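Local coordinates for protein sgbp-b (Bacteroides uniformis, PDB 7K44) that probably binds xyloglucan at the cell surface, as a glycan-binding component of a complex xyloglucan utilization locus of this gut bacterium, at residues Tyr63-Val68 / Pro75-Val80. Residues are numbered along the deposited sequence; the frame is centred on the assembly and turned at random.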
# COMPACT_ATOMS: atom_id res chain seq x y z
N TYR A 63 -21.28 31.40 -0.55
CA TYR A 63 -21.17 31.78 0.86
C TYR A 63 -20.67 30.61 1.69
O TYR A 63 -20.85 29.45 1.33
CB TYR A 63 -22.51 32.30 1.42
CG TYR A 63 -23.66 31.31 1.38
CD1 TYR A 63 -24.44 31.17 0.24
CD2 TYR A 63 -23.97 30.54 2.49
CE1 TYR A 63 -25.50 30.27 0.20
CE2 TYR A 63 -25.02 29.64 2.47
CZ TYR A 63 -25.78 29.50 1.32
OH TYR A 63 -26.83 28.60 1.29
N PHE A 64 -20.04 30.95 2.81
CA PHE A 64 -19.72 30.00 3.87
C PHE A 64 -20.86 29.98 4.87
O PHE A 64 -21.48 31.01 5.16
CB PHE A 64 -18.44 30.42 4.59
CG PHE A 64 -17.21 30.42 3.72
CD1 PHE A 64 -16.88 31.54 2.95
CD2 PHE A 64 -16.37 29.32 3.68
CE1 PHE A 64 -15.73 31.55 2.16
CE2 PHE A 64 -15.22 29.32 2.88
CZ PHE A 64 -14.91 30.44 2.12
N THR A 65 -21.15 28.79 5.39
CA THR A 65 -22.24 28.58 6.34
C THR A 65 -21.75 27.70 7.48
O THR A 65 -20.89 26.84 7.30
CB THR A 65 -23.47 27.96 5.68
OG1 THR A 65 -24.55 27.91 6.63
CG2 THR A 65 -23.21 26.56 5.17
N THR A 66 -22.31 27.93 8.67
CA THR A 66 -22.03 27.01 9.77
C THR A 66 -22.75 25.68 9.60
O THR A 66 -22.35 24.69 10.22
CB THR A 66 -22.43 27.64 11.10
OG1 THR A 66 -23.74 28.21 10.98
CG2 THR A 66 -21.44 28.72 11.50
N ALA A 67 -23.79 25.63 8.77
CA ALA A 67 -24.51 24.38 8.53
C ALA A 67 -23.60 23.34 7.88
O ALA A 67 -22.73 23.66 7.07
CB ALA A 67 -25.71 24.63 7.62
N VAL A 68 -23.84 22.08 8.25
CA VAL A 68 -23.17 20.93 7.67
C VAL A 68 -24.22 19.91 7.25
O VAL A 68 -25.38 19.98 7.65
CB VAL A 68 -22.17 20.29 8.65
CG1 VAL A 68 -21.06 21.26 9.00
CG2 VAL A 68 -22.90 19.84 9.91
N PRO A 75 -27.80 29.28 7.07
CA PRO A 75 -27.52 30.71 7.16
C PRO A 75 -26.36 31.12 6.26
O PRO A 75 -25.42 30.36 6.04
CB PRO A 75 -27.15 30.91 8.63
CG PRO A 75 -26.63 29.56 9.06
CD PRO A 75 -27.48 28.57 8.32
N VAL A 76 -26.45 32.34 5.75
CA VAL A 76 -25.35 32.97 5.03
C VAL A 76 -24.40 33.57 6.06
O VAL A 76 -24.46 34.77 6.36
CB VAL A 76 -25.88 34.04 4.05
CG1 VAL A 76 -24.73 34.66 3.25
CG2 VAL A 76 -26.87 33.43 3.11
N SER A 77 -23.52 32.73 6.61
CA SER A 77 -22.65 33.17 7.71
C SER A 77 -21.61 34.18 7.24
O SER A 77 -21.39 35.21 7.88
CB SER A 77 -21.99 31.96 8.37
OG SER A 77 -22.95 30.97 8.74
N VAL A 78 -20.93 33.89 6.13
CA VAL A 78 -19.97 34.81 5.52
C VAL A 78 -20.16 34.71 4.02
O VAL A 78 -19.84 33.68 3.41
CB VAL A 78 -18.51 34.49 5.89
CG1 VAL A 78 -17.63 35.70 5.63
CG2 VAL A 78 -18.38 34.03 7.32
N GLU A 79 -20.68 35.78 3.40
CA GLU A 79 -20.91 35.76 1.97
C GLU A 79 -19.63 36.13 1.22
O GLU A 79 -18.80 36.92 1.69
CB GLU A 79 -22.02 36.73 1.57
CG GLU A 79 -22.38 36.63 0.10
CD GLU A 79 -23.62 37.39 -0.30
OE1 GLU A 79 -24.09 38.24 0.49
OE2 GLU A 79 -24.12 37.13 -1.42
N VAL A 80 -19.47 35.54 0.04
CA VAL A 80 -18.43 35.92 -0.92
C VAL A 80 -19.12 36.75 -1.99
O VAL A 80 -19.90 36.23 -2.80
CB VAL A 80 -17.76 34.67 -1.50
CG1 VAL A 80 -16.72 35.08 -2.54
CG2 VAL A 80 -17.12 33.84 -0.40
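Thr65 OG1 is gripped twice: it donates to Pro75 O over 2.7 Å, lying in the carbonyl plane on a lone pair, and accepts the backbone N-H of Ala67 at 3.2 Å, which makes an ST turn. With OG1 trans to the backbone N (chi1 -174°), the hydroxyl is set between the incoming segment and its own turning chain. Replacing Thr65 by valine would probably leave both Pro75 O and the Ala67 N-H without this partner and weaken the turn. Nearby, Ser77 OG takes the N-H of Thr66 at 3.1 Å. A classic beta bulge follows, Ser77 and Val78 both facing Phe64: Phe64 O receives Val78 N at 3.1 Å and, weakly, Ser77 N, while Phe64 N donates to Val78 O at 2.8 Å. Val76, centre of an inverse gamma turn, holds CG2 over the middle of the Tyr63 ring, 4.1 Å from its centroid, in a CH-pi contact. On the Phe64 ring, CE1 meets Val80 CG2 at 3.7 Å. The pairing is antiparallel and places strand 78-80 at the edge of a four-stranded sheet in the N-terminal part of the chain, where strand 59-65 separates it from strand 103-110, and Phe119 of strand 114-120 packs edge-to-face with Phe64.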